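Local coordinates for protein serine repeat antigen 5 (Plasmodium falciparum, PDB 6X42) that has a papain-family cysteine protease fold but is probably a catalytically inactive pseudo-zymogen of the malaria parasite, at residues G48-S53 against D91-G96; G187-Y192 against H272-F277; I193-V198 against T216-V221; V208-G213 against K257-G262. One frame throughout, in Å; residues are numbered along the deposited sequence.

Interaction 1 (G48-S53 against D91-G96); sequences GNCDTS and DRCDEG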
loop_
_atom_site.group_PDB
_atom_site.type_symbol
_atom_site.label_atom_id
_atom_site.label_comp_id
_atom_site.label_asym_id
_atom_site.label_seq_id
_atom_site.Cartn_x
_atom_site.Cartn_y
_atom_site.Cartn_z
ATOM N N GLY A 48 -8.646 -3.483 -12.519
ATOM C CA GLY A 48 -9.257 -4.314 -13.539
ATOM C C GLY A 48 -8.847 -5.766 -13.383
ATOM O O GLY A 48 -8.510 -6.236 -12.294
ATOM N N ASN A 49 -8.831 -6.479 -14.500
ATOM C CA ASN A 49 -8.652 -7.928 -14.469
ATOM C C ASN A 49 -7.218 -8.361 -14.788
ATOM O O ASN A 49 -6.986 -9.302 -15.548
ATOM C CB ASN A 49 -9.673 -8.590 -15.386
ATOM C CG ASN A 49 -11.110 -8.393 -14.898
ATOM O OD1 ASN A 49 -11.349 -8.128 -13.719
ATOM N ND2 ASN A 49 -12.075 -8.516 -15.805
ATOM N N CYS A 50 -6.243 -7.683 -14.180
ATOM C CA CYS A 50 -4.852 -8.102 -14.155
ATOM C C CYS A 50 -4.385 -8.102 -12.706
ATOM O O CYS A 50 -4.959 -7.414 -11.855
ATOM C CB CYS A 50 -3.927 -7.174 -14.959
ATOM S SG CYS A 50 -4.180 -7.216 -16.743
ATOM N N ASP A 51 -3.337 -8.879 -12.435
ATOM C CA ASP A 51 -2.788 -9.026 -11.077
ATOM C C ASP A 51 -1.705 -7.983 -10.826
ATOM O O ASP A 51 -0.519 -8.283 -10.698
ATOM C CB ASP A 51 -2.250 -10.429 -10.878
ATOM C CG ASP A 51 -1.794 -10.694 -9.456
ATOM O OD1 ASP A 51 -2.079 -9.877 -8.557
ATOM O OD2 ASP A 51 -1.167 -11.755 -9.235
ATOM N N THR A 52 -2.162 -6.728 -10.746
ATOM C CA THR A 52 -1.260 -5.587 -10.672
ATOM C C THR A 52 -1.351 -4.850 -9.338
ATOM O O THR A 52 -0.826 -3.736 -9.217
ATOM C CB THR A 52 -1.504 -4.634 -11.846
ATOM O OG1 THR A 52 -2.904 -4.401 -11.911
ATOM C CG2 THR A 52 -0.974 -5.211 -13.169
ATOM N N SER A 53 -1.950 -5.463 -8.314
ATOM C CA SER A 53 -2.041 -4.786 -7.021
ATOM C C SER A 53 -0.671 -4.425 -6.460
ATOM O O SER A 53 -0.549 -3.433 -5.732
ATOM C CB SER A 53 -2.812 -5.620 -6.000
ATOM O OG SER A 53 -2.080 -6.772 -5.586
ATOM N N ASP A 91 5.104 -12.028 -17.629
ATOM C CA ASP A 91 3.649 -12.172 -17.781
ATOM C C ASP A 91 2.949 -11.171 -16.847
ATOM O O ASP A 91 2.447 -11.527 -15.788
ATOM C CB ASP A 91 3.219 -13.615 -17.425
ATOM C CG ASP A 91 3.789 -14.697 -18.371
ATOM O OD1 ASP A 91 4.379 -14.347 -19.410
ATOM O OD2 ASP A 91 3.649 -15.926 -18.064
ATOM N N ARG A 92 2.861 -9.907 -17.270
ATOM C CA ARG A 92 2.502 -8.833 -16.344
ATOM C C ARG A 92 1.015 -8.758 -16.012
ATOM O O ARG A 92 0.644 -8.126 -15.017
ATOM C CB ARG A 92 2.993 -7.492 -16.887
ATOM C CG ARG A 92 4.484 -7.291 -16.684
ATOM C CD ARG A 92 4.744 -6.967 -15.231
ATOM N NE ARG A 92 6.035 -6.335 -15.013
ATOM C CZ ARG A 92 6.969 -6.791 -14.171
ATOM N NH1 ARG A 92 6.768 -7.886 -13.455
ATOM N NH2 ARG A 92 8.100 -6.130 -14.011
ATOM N N CYS A 93 0.140 -9.338 -16.822
ATOM C CA CYS A 93 -1.280 -9.327 -16.465
ATOM C C CYS A 93 -1.638 -10.518 -15.588
ATOM O O CYS A 93 -2.342 -10.369 -14.583
ATOM C CB CYS A 93 -2.165 -9.280 -17.713
ATOM S SG CYS A 93 -3.942 -9.171 -17.303
ATOM N N ASP A 94 -1.114 -11.692 -15.917
ATOM C CA ASP A 94 -1.538 -12.897 -15.227
ATOM C C ASP A 94 -0.813 -13.109 -13.915
ATOM O O ASP A 94 -1.347 -13.786 -13.041
ATOM C CB ASP A 94 -1.348 -14.127 -16.121
ATOM C CG ASP A 94 -2.434 -14.257 -17.174
ATOM O OD1 ASP A 94 -3.333 -13.387 -17.209
ATOM O OD2 ASP A 94 -2.398 -15.235 -17.950
ATOM N N GLU A 95 0.388 -12.570 -13.766
ATOM C CA GLU A 95 1.227 -12.881 -12.612
ATOM C C GLU A 95 1.702 -11.605 -11.935
ATOM O O GLU A 95 2.383 -10.779 -12.552
ATOM C CB GLU A 95 2.452 -13.681 -13.048
ATOM C CG GLU A 95 2.159 -14.968 -13.803
ATOM C CD GLU A 95 1.518 -16.045 -12.949
ATOM O OE1 GLU A 95 1.635 -15.981 -11.709
ATOM O OE2 GLU A 95 0.868 -16.950 -13.530
ATOM N N GLY A 96 1.412 -11.472 -10.668
ATOM C CA GLY A 96 1.882 -10.329 -9.936
ATOM C C GLY A 96 3.283 -10.537 -9.412
ATOM O O GLY A 96 3.765 -11.655 -9.274
HETATM O O HOH W 1 -5.628 -12.226 -15.439
HETATM O O HOH W 2 -1.862 -14.126 -10.376
#
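Cys-50 and Cys-93 are joined by a disulfide between the loop before helix 53-68 and the loop leading to helix 99-109. The torsion about the S-S bond is -91°, close to the relaxed value. Next to it, Asp-51 N donates to Cys-93 O at 2.8 Å. This bond is nearly straight and lies in the carbonyl plane. The side chain of Asp-51 reaches across to the 91-96 loop. Its CB sits 3.7 Å from Cys-93 O. CG is anti to the backbone N (chi1 -174°), which brings the carboxylate against Gly-96, with CG 3.5 Å from Gly-96 N. At the tip, OD2 takes a weak, bent bond from Gly-96 N at 3.0 Å. A water also donates to OD2 and to Asp-94 O. OD1 is hydrogen-bonded to a 1,2-ethanediol, probably from the crystallisation liquor.

A disulfide from the cysteine three residues before the nucleophile position is a familiar papain-family feature. Ser-53 stands at that position here, where active relatives carry cysteine. Asp-51 is also the centre of an inverse gamma turn, with a weak bond from Thr-52 N to Cys-50 O. Thr-52 CG2 packs 3.8 Å from Arg-92 O, while its OG1 bonds to Tyr-120. The guanidinium of Arg-92 forms a salt bridge with Glu-101. A second water bridges Asn-49 O and Asp-94 OD1.

Interaction 2 (G187-Y192 against H272-F277); sequences GSVIAY and HSVVIF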
loop_
_atom_site.group_PDB
_atom_site.type_symbol
_atom_site.label_atom_id
_atom_site.label_comp_id
_atom_site.label_asym_id
_atom_site.label_seq_id
_atom_site.Cartn_x
_atom_site.Cartn_y
_atom_site.Cartn_z
ATOM N N GLY A 187 2.161 8.080 5.895
ATOM C CA GLY A 187 0.823 8.149 5.351
ATOM C C GLY A 187 0.194 6.806 5.068
ATOM O O GLY A 187 -1.029 6.742 4.844
ATOM N N SER A 188 0.976 5.735 5.080
ATOM C CA SER A 188 0.482 4.411 4.728
ATOM C C SER A 188 1.611 3.413 4.961
ATOM O O SER A 188 2.783 3.791 5.082
ATOM C CB SER A 188 0.078 4.328 3.256
ATOM O OG SER A 188 1.203 4.548 2.394
ATOM N N VAL A 189 1.244 2.130 4.946
ATOM C CA VAL A 189 2.178 1.057 4.636
ATOM C C VAL A 189 1.569 0.220 3.519
ATOM O O VAL A 189 0.364 0.273 3.257
ATOM C CB VAL A 189 2.523 0.165 5.848
ATOM C CG1 VAL A 189 3.129 0.980 6.969
ATOM C CG2 VAL A 189 1.296 -0.628 6.321
ATOM N N ILE A 190 2.416 -0.562 2.853
ATOM C CA ILE A 190 1.970 -1.633 1.976
ATOM C C ILE A 190 1.661 -2.830 2.860
ATOM O O ILE A 190 2.431 -3.125 3.782
ATOM C CB ILE A 190 3.071 -1.967 0.956
ATOM C CG1 ILE A 190 3.496 -0.739 0.149
ATOM C CG2 ILE A 190 2.604 -3.117 0.059
ATOM C CD1 ILE A 190 4.859 -0.924 -0.529
ATOM N N ALA A 191 0.547 -3.511 2.609
ATOM C CA ALA A 191 0.221 -4.721 3.358
ATOM C C ALA A 191 -0.140 -5.833 2.396
ATOM O O ALA A 191 -0.759 -5.580 1.353
ATOM C CB ALA A 191 -0.940 -4.501 4.344
ATOM N N TYR A 192 0.191 -7.064 2.745
ATOM C CA TYR A 192 -0.147 -8.244 1.924
ATOM C C TYR A 192 -1.253 -9.024 2.606
ATOM O O TYR A 192 -1.175 -9.190 3.782
ATOM C CB TYR A 192 1.056 -9.142 1.630
ATOM C CG TYR A 192 1.572 -8.895 0.239
ATOM C CD1 TYR A 192 2.620 -8.024 0.013
ATOM C CD2 TYR A 192 0.938 -9.443 -0.861
ATOM C CE1 TYR A 192 3.062 -7.751 -1.267
ATOM C CE2 TYR A 192 1.363 -9.177 -2.150
ATOM C CZ TYR A 192 2.435 -8.332 -2.354
ATOM O OH TYR A 192 2.867 -8.059 -3.617
ATOM N N HIS A 272 -0.901 -10.469 6.500
ATOM C CA HIS A 272 0.236 -11.377 6.426
ATOM C C HIS A 272 1.542 -10.664 6.737
ATOM O O HIS A 272 2.400 -11.184 7.471
ATOM C CB HIS A 272 0.276 -11.999 5.025
ATOM C CG HIS A 272 1.438 -12.907 4.822
ATOM N ND1 HIS A 272 2.679 -12.444 4.432
ATOM C CD2 HIS A 272 1.565 -14.240 5.012
ATOM C CE1 HIS A 272 3.521 -13.464 4.397
ATOM N NE2 HIS A 272 2.866 -14.565 4.732
ATOM N N SER A 273 1.728 -9.490 6.159
ATOM C CA SER A 273 2.990 -8.788 6.214
ATOM C C SER A 273 2.754 -7.353 5.792
ATOM O O SER A 273 1.753 -7.026 5.143
ATOM C CB SER A 273 4.034 -9.475 5.333
ATOM O OG SER A 273 3.551 -9.734 4.034
ATOM N N VAL A 274 3.708 -6.502 6.159
ATOM C CA VAL A 274 3.732 -5.120 5.713
ATOM C C VAL A 274 5.111 -4.787 5.170
ATOM O O VAL A 274 6.120 -5.354 5.600
ATOM C CB VAL A 274 3.318 -4.138 6.829
ATOM C CG1 VAL A 274 1.869 -4.355 7.281
ATOM C CG2 VAL A 274 4.224 -4.205 8.022
ATOM N N VAL A 275 5.143 -3.811 4.266
ATOM C CA VAL A 275 6.365 -3.305 3.658
ATOM C C VAL A 275 6.347 -1.785 3.707
ATOM O O VAL A 275 5.321 -1.150 3.426
ATOM C CB VAL A 275 6.540 -3.801 2.205
ATOM C CG1 VAL A 275 7.816 -3.267 1.583
ATOM C CG2 VAL A 275 6.523 -5.303 2.147
ATOM N N ILE A 276 7.494 -1.206 4.048
ATOM C CA ILE A 276 7.720 0.233 3.976
ATOM C C ILE A 276 8.916 0.503 3.072
ATOM O O ILE A 276 9.846 -0.306 2.980
ATOM C CB ILE A 276 7.908 0.915 5.343
ATOM C CG1 ILE A 276 9.146 0.418 6.048
ATOM C CG2 ILE A 276 6.694 0.670 6.219
ATOM C CD1 ILE A 276 9.505 1.241 7.269
ATOM N N PHE A 277 8.846 1.619 2.348
ATOM C CA PHE A 277 9.936 2.068 1.499
ATOM C C PHE A 277 10.774 3.097 2.239
ATOM O O PHE A 277 10.230 4.000 2.891
ATOM C CB PHE A 277 9.396 2.666 0.215
ATOM C CG PHE A 277 8.778 1.665 -0.747
ATOM C CD1 PHE A 277 9.045 0.303 -0.682
ATOM C CD2 PHE A 277 7.940 2.117 -1.763
ATOM C CE1 PHE A 277 8.476 -0.570 -1.602
ATOM C CE2 PHE A 277 7.380 1.234 -2.688
ATOM C CZ PHE A 277 7.659 -0.094 -2.610
#
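Strands 189-192 and 273-277 run antiparallel, their axes at 152°, with Ile-190 and Val-275 as a hydrogen-bonded pair whose N and O atoms bond both ways (Ile-190 N to Val-275 O at 3.0 Å), Ala-191 and Val-274 as the non-hydrogen-bonded pair beside it, and further bonds from Tyr-192 N to Ser-273 O and from His-272 N to Tyr-192 O.

On one face, Ile-190 CB meets Val-275 CB at 4.1 Å. CG1 of Ile-190 is beside its backbone N (chi1 -56°), and the chain carries CD1 over one face of the Phe-277 ring. This CH-pi contact has CD1 3.9 Å from the ring centroid, offset toward the rim at CZ. Farther along this face, Ser-273 OG lies 3.5 Å from Tyr-192 CB. The same hydroxyl is hydrogen-bonded to His-272 ND1, in the plane of that ring and at its edge.

The other face is aliphatic. Val-189 meets its neighbours with separate branches: CG2 touches Val-274 CG1, and CG1 lies 3.7 Å from Ile-276 CG2. The pair belongs to the central sheet of the papain-like fold. Helix 172-186 packs on Val-189, Val-274 and Ile-276. Helices 53-68 and 99-109 cover the Ile-190 and Phe-277 side, and strand 219-230 continues the sheet beyond 189-193.

Interaction 3 (I193-V198 against T216-V221); sequences IKAENV and TADHAV. With CA (calcium ion), chain B; EDO (1,2-ethanediol), chain F.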
loop_
_atom_site.group_PDB
_atom_site.type_symbol
_atom_site.label_atom_id
_atom_site.label_comp_id
_atom_site.label_asym_id
_atom_site.label_seq_id
_atom_site.Cartn_x
_atom_site.Cartn_y
_atom_site.Cartn_z
ATOM N N ILE A 193 -2.259 -9.413 1.849
ATOM C CA ILE A 193 -3.360 -10.262 2.268
ATOM C C ILE A 193 -3.557 -11.353 1.220
ATOM O O ILE A 193 -3.006 -11.309 0.124
ATOM C CB ILE A 193 -4.670 -9.463 2.470
ATOM C CG1 ILE A 193 -5.177 -8.849 1.154
ATOM C CG2 ILE A 193 -4.454 -8.367 3.508
ATOM C CD1 ILE A 193 -6.595 -8.278 1.273
ATOM N N LYS A 194 -4.370 -12.346 1.562
ATOM C CA LYS A 194 -4.838 -13.317 0.579
ATOM C C LYS A 194 -6.165 -12.803 0.031
ATOM O O LYS A 194 -7.112 -12.577 0.796
ATOM C CB LYS A 194 -4.960 -14.723 1.172
ATOM C CG LYS A 194 -4.865 -15.816 0.097
ATOM C CD LYS A 194 -4.749 -17.210 0.684
ATOM C CE LYS A 194 -4.326 -18.221 -0.362
ATOM N NZ LYS A 194 -4.277 -19.585 0.233
ATOM N N ALA A 195 -6.223 -12.595 -1.288
ATOM C CA ALA A 195 -7.381 -11.940 -1.897
ATOM C C ALA A 195 -8.674 -12.679 -1.578
ATOM O O ALA A 195 -9.730 -12.048 -1.410
ATOM C CB ALA A 195 -7.211 -11.831 -3.414
ATOM N N GLU A 196 -8.618 -14.015 -1.515
ATOM C CA GLU A 196 -9.828 -14.773 -1.214
ATOM C C GLU A 196 -10.525 -14.248 0.033
ATOM O O GLU A 196 -11.755 -14.305 0.129
ATOM C CB GLU A 196 -9.508 -16.268 -1.046
ATOM C CG GLU A 196 -8.834 -16.629 0.276
ATOM C CD GLU A 196 -8.606 -18.120 0.493
ATOM O OE1 GLU A 196 -8.410 -18.859 -0.506
ATOM O OE2 GLU A 196 -8.544 -18.538 1.673
ATOM N N ASN A 197 -9.753 -13.751 0.998
ATOM C CA ASN A 197 -10.292 -13.428 2.303
ATOM C C ASN A 197 -11.226 -12.236 2.275
ATOM O O ASN A 197 -12.021 -12.083 3.208
ATOM C CB ASN A 197 -9.177 -13.199 3.316
ATOM C CG ASN A 197 -8.458 -14.486 3.660
ATOM O OD1 ASN A 197 -9.036 -15.563 3.524
ATOM N ND2 ASN A 197 -7.219 -14.399 4.087
ATOM N N VAL A 198 -11.170 -11.405 1.229
ATOM C CA VAL A 198 -12.058 -10.246 1.097
ATOM C C VAL A 198 -13.140 -10.462 0.057
ATOM O O VAL A 198 -13.854 -9.512 -0.296
ATOM C CB VAL A 198 -11.279 -8.935 0.858
ATOM C CG1 VAL A 198 -10.232 -8.719 1.939
ATOM C CG2 VAL A 198 -10.626 -8.898 -0.516
ATOM N N THR A 216 -0.253 -17.892 3.637
ATOM C CA THR A 216 0.362 -17.105 2.591
ATOM C C THR A 216 -0.537 -15.936 2.213
ATOM O O THR A 216 -1.674 -15.809 2.678
ATOM C CB THR A 216 0.675 -17.948 1.349
ATOM O OG1 THR A 216 -0.539 -18.425 0.765
ATOM C CG2 THR A 216 1.557 -19.136 1.702
ATOM N N ALA A 217 -0.016 -15.104 1.309
ATOM C CA ALA A 217 -0.723 -13.945 0.774
ATOM C C ALA A 217 -0.465 -13.860 -0.717
ATOM O O ALA A 217 0.451 -14.499 -1.236
ATOM C CB ALA A 217 -0.285 -12.656 1.477
ATOM N N ASP A 218 -1.276 -13.030 -1.412
ATOM C CA ASP A 218 -1.156 -12.910 -2.859
ATOM C C ASP A 218 -1.654 -11.587 -3.408
ATOM O O ASP A 218 -1.660 -11.434 -4.631
ATOM C CB ASP A 218 -1.868 -14.082 -3.570
ATOM C CG ASP A 218 -3.371 -14.097 -3.318
ATOM O OD1 ASP A 218 -3.891 -13.118 -2.729
ATOM O OD2 ASP A 218 -4.027 -15.084 -3.718
ATOM N N HIS A 219 -1.989 -10.603 -2.570
ATOM C CA HIS A 219 -2.625 -9.381 -3.039
ATOM C C HIS A 219 -2.180 -8.258 -2.123
ATOM O O HIS A 219 -2.266 -8.375 -0.899
ATOM C CB HIS A 219 -4.156 -9.580 -3.013
ATOM C CG HIS A 219 -4.922 -8.386 -3.462
ATOM N ND1 HIS A 219 -4.942 -7.953 -4.769
ATOM C CD2 HIS A 219 -5.726 -7.549 -2.770
ATOM C CE1 HIS A 219 -5.685 -6.865 -4.841
ATOM N NE2 HIS A 219 -6.167 -6.594 -3.641
ATOM N N ALA A 220 -1.694 -7.187 -2.728
ATOM C CA ALA A 220 -1.191 -6.041 -1.994
ATOM C C ALA A 220 -2.262 -4.962 -1.864
ATOM O O ALA A 220 -2.958 -4.650 -2.824
ATOM C CB ALA A 220 0.031 -5.445 -2.677
ATOM N N VAL A 221 -2.396 -4.431 -0.646
ATOM C CA VAL A 221 -3.307 -3.363 -0.276
ATOM C C VAL A 221 -2.505 -2.347 0.537
ATOM O O VAL A 221 -1.292 -2.466 0.655
ATOM C CB VAL A 221 -4.524 -3.900 0.501
ATOM C CG1 VAL A 221 -5.371 -4.805 -0.388
ATOM C CG2 VAL A 221 -4.078 -4.637 1.763
HETATM CA CA CA B . -8.707 -17.887 3.890
HETATM C C1 EDO F . -4.959 -11.944 -6.681
HETATM O O1 EDO F . -3.533 -12.023 -6.599
HETATM C C2 EDO F . -5.470 -13.105 -7.514
HETATM O O2 EDO F . -4.814 -13.051 -8.783
HETATM O O HOH W 3 -2.361 -19.866 2.103
HETATM O O HOH W 4 -6.622 -15.512 -3.073
HETATM O O HOH W 5 -9.130 -17.132 6.165
#
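The ring of His-219 meets Ile-193 CG1 at its edge, near the ring plane, while Ala-195 CB and a 1,2-ethanediol carbon approach obliquely. Its CD2 is 4.2 Å from Ile-193 CG1, and the two side chains lie side by side. NE2 is bonded to Asn-244, and the ring meets Trp-246. The His and Asn match the papain-family active-site positions. The carboxylate of Asp-218 uses the syn lone pair of OD1 to accept from Ala-195 N at 2.8 Å, almost straight. Its chi1 of 64° sets CG between the backbone N and carbonyl carbon, turned to that amide. OD2 accepts from a water that in turn accepts from Glu-196 N.

Asp-218 and His-219 both face Ile-193 in a classic beta bulge. Ile-193 O is gripped by both Asp-218 N, at 2.9 Å, and His-219 N. Ile-193 N donates to His-219 O at 177°.

Glu-196 OE2, at 2.3 Å, and Asn-197 OD1 from the 3-10 segment bind a calcium ion, with Asp-214 and a water among its other ligands. Ile-193 CD1 packs 4.0 Å from Val-221 CG1, where strands 189-193 and 219-230 meet, and helix 53-68 lies against His-219 and Ala-220.

Interaction 4 (V208-G213 against K257-G262); sequences VQNLCG and KVDMYG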
loop_
_atom_site.group_PDB
_atom_site.type_symbol
_atom_site.label_atom_id
_atom_site.label_comp_id
_atom_site.label_asym_id
_atom_site.label_seq_id
_atom_site.Cartn_x
_atom_site.Cartn_y
_atom_site.Cartn_z
ATOM N N VAL A 208 -16.944 -3.540 10.615
ATOM C CA VAL A 208 -15.562 -3.999 10.790
ATOM C C VAL A 208 -15.527 -5.507 10.581
ATOM O O VAL A 208 -16.189 -6.262 11.301
ATOM C CB VAL A 208 -15.015 -3.619 12.175
ATOM C CG1 VAL A 208 -13.594 -4.156 12.321
ATOM C CG2 VAL A 208 -15.047 -2.112 12.412
ATOM N N GLN A 209 -14.780 -5.941 9.577
ATOM C CA GLN A 209 -14.640 -7.360 9.307
ATOM C C GLN A 209 -13.769 -8.007 10.377
ATOM O O GLN A 209 -12.959 -7.345 11.021
ATOM C CB GLN A 209 -14.024 -7.560 7.910
ATOM C CG GLN A 209 -14.789 -6.852 6.792
ATOM C CD GLN A 209 -16.187 -7.319 6.629
ATOM O OE1 GLN A 209 -16.539 -8.456 6.936
ATOM N NE2 GLN A 209 -17.018 -6.433 6.089
ATOM N N ASN A 210 -13.968 -9.306 10.590
ATOM C CA ASN A 210 -13.267 -10.028 11.654
ATOM C C ASN A 210 -13.006 -11.448 11.179
ATOM O O ASN A 210 -13.925 -12.252 11.072
ATOM C CB ASN A 210 -14.084 -10.032 12.952
ATOM C CG ASN A 210 -13.304 -10.612 14.136
ATOM O OD1 ASN A 210 -12.199 -10.178 14.430
ATOM N ND2 ASN A 210 -13.904 -11.554 14.844
ATOM N N LEU A 211 -11.752 -11.777 10.915
ATOM C CA LEU A 211 -11.465 -13.070 10.320
ATOM C C LEU A 211 -9.981 -13.367 10.431
ATOM O O LEU A 211 -9.165 -12.481 10.687
ATOM C CB LEU A 211 -11.892 -13.101 8.852
ATOM C CG LEU A 211 -11.073 -12.276 7.851
ATOM C CD1 LEU A 211 -11.452 -12.737 6.450
ATOM C CD2 LEU A 211 -11.282 -10.794 8.034
ATOM N N CYS A 212 -9.659 -14.631 10.219
ATOM C CA CYS A 212 -8.287 -15.091 10.160
ATOM C C CYS A 212 -7.699 -14.907 8.763
ATOM O O CYS A 212 -8.403 -14.917 7.758
ATOM C CB CYS A 212 -8.233 -16.596 10.466
ATOM S SG CYS A 212 -8.970 -17.170 12.042
ATOM N N GLY A 213 -6.382 -14.793 8.720
ATOM C CA GLY A 213 -5.637 -14.910 7.487
ATOM C C GLY A 213 -5.284 -16.353 7.187
ATOM O O GLY A 213 -5.800 -17.299 7.797
ATOM N N LYS A 257 -12.698 -1.832 6.744
ATOM C CA LYS A 257 -12.147 -1.908 8.095
ATOM C C LYS A 257 -12.057 -3.369 8.512
ATOM O O LYS A 257 -12.950 -4.164 8.205
ATOM C CB LYS A 257 -13.024 -1.145 9.094
ATOM C CG LYS A 257 -13.068 0.339 8.846
ATOM C CD LYS A 257 -13.945 1.055 9.869
ATOM C CE LYS A 257 -14.022 2.531 9.579
ATOM N NZ LYS A 257 -14.984 2.827 8.489
ATOM N N VAL A 258 -10.985 -3.723 9.205
ATOM C CA VAL A 258 -10.773 -5.103 9.631
ATOM C C VAL A 258 -10.177 -5.098 11.031
ATOM O O VAL A 258 -9.291 -4.296 11.345
ATOM C CB VAL A 258 -9.910 -5.879 8.602
ATOM C CG1 VAL A 258 -8.519 -5.278 8.463
ATOM C CG2 VAL A 258 -9.813 -7.351 8.934
ATOM N N ASP A 259 -10.680 -5.994 11.873
ATOM C CA ASP A 259 -10.173 -6.119 13.237
ATOM C C ASP A 259 -8.684 -6.449 13.213
ATOM O O ASP A 259 -8.229 -7.333 12.481
ATOM C CB ASP A 259 -10.972 -7.217 13.949
ATOM C CG ASP A 259 -10.774 -7.213 15.454
ATOM O OD1 ASP A 259 -9.675 -7.623 15.874
ATOM O OD2 ASP A 259 -11.686 -6.778 16.195
ATOM N N MET A 260 -7.916 -5.720 14.025
ATOM C CA MET A 260 -6.469 -5.856 13.996
ATOM C C MET A 260 -5.994 -7.230 14.461
ATOM O O MET A 260 -4.947 -7.720 14.025
ATOM C CB MET A 260 -5.863 -4.863 14.970
ATOM C CG MET A 260 -5.771 -3.468 14.466
ATOM S SD MET A 260 -4.828 -2.484 15.672
ATOM C CE MET A 260 -5.230 -0.858 15.000
ATOM N N TYR A 261 -6.705 -7.832 15.393
ATOM C CA TYR A 261 -6.251 -9.088 15.972
ATOM C C TYR A 261 -7.041 -10.277 15.449
ATOM O O TYR A 261 -6.489 -11.372 15.330
ATOM C CB TYR A 261 -6.246 -9.005 17.514
ATOM C CG TYR A 261 -5.195 -8.030 18.088
ATOM C CD1 TYR A 261 -3.895 -8.454 18.425
ATOM C CD2 TYR A 261 -5.503 -6.699 18.287
ATOM C CE1 TYR A 261 -2.950 -7.556 18.955
ATOM C CE2 TYR A 261 -4.570 -5.799 18.800
ATOM C CZ TYR A 261 -3.302 -6.226 19.148
ATOM O OH TYR A 261 -2.378 -5.317 19.670
ATOM N N GLY A 262 -8.301 -10.077 15.083
ATOM C CA GLY A 262 -9.141 -11.134 14.592
ATOM C C GLY A 262 -9.566 -12.104 15.678
ATOM O O GLY A 262 -9.283 -11.912 16.870
HETATM O O HOH W 6 -12.585 -11.412 17.759
HETATM O O HOH W 7 -9.601 -9.689 11.611
HETATM O O HOH W 8 -6.842 -11.808 11.903
#
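Val-208 rests on Lys-257 and Asp-259, its two methyl branches dividing the work. CG1, anti to the backbone N (chi1 178°), reaches 3.5 Å from Asp-259 N, while CG2 lies 4.0 Å from Lys-257 CB. At Gln-209 the parallel pairing with Val-258 is made. Its N donates to Lys-257 O from above the carbonyl plane. Its O accepts from Asp-259 N at 2.8 Å in a bond of 168°. The amide end of Gln-209 turns away to Glu-202.

Asn-210 lies beside Asp-259, their amide and carboxylate planes 64° apart. Its OD1 is 3.2 Å from Asp-259 CB and equally close to Gly-262 CA. Asp-259 OD1 turns back on its own loop, accepting from Tyr-261 N and, at 2.9 Å, from Gly-262 N. These bonds form an Asx turn and an Asx motif just where strand 255-259 ends. OD2 bonds to Tyr-229. Next, Leu-211 CD2 packs crosswise on Val-258 CG2 at 3.8 Å. Cys-212 forms a disulfide with Cys-266.

The weakly bonded strand 208-209 lies along the edge of strand 255-259. Strand 236-243 flanks 255-259 through Val-258 and Trp-240, and helix 172-186 packs on Met-260 and Tyr-261.

Overall arrangement
Interaction 2 is the buried core of the four, backbone pairing with mostly apolar side chains. The other three are only partly buried. Interaction 3 shares its sheet, since strand 189-193 continues from one to the other and Ala-191 O probably bonds to Val-221 N; its chemistry is a bulge and a carboxylate. Interaction 4 reaches the same sheet by a short parallel strand and an Asx turn, and Leu-211 packs on Asn-197 of interaction 3, near the calcium site. Interaction 1 joins loops rather than strands, by a disulfide and bridging waters. It meets interaction 3 where Ser-53 OG probably bonds to Ala-220 N, beside His-219. That junction probably corresponds to the papain-family active-site cleft.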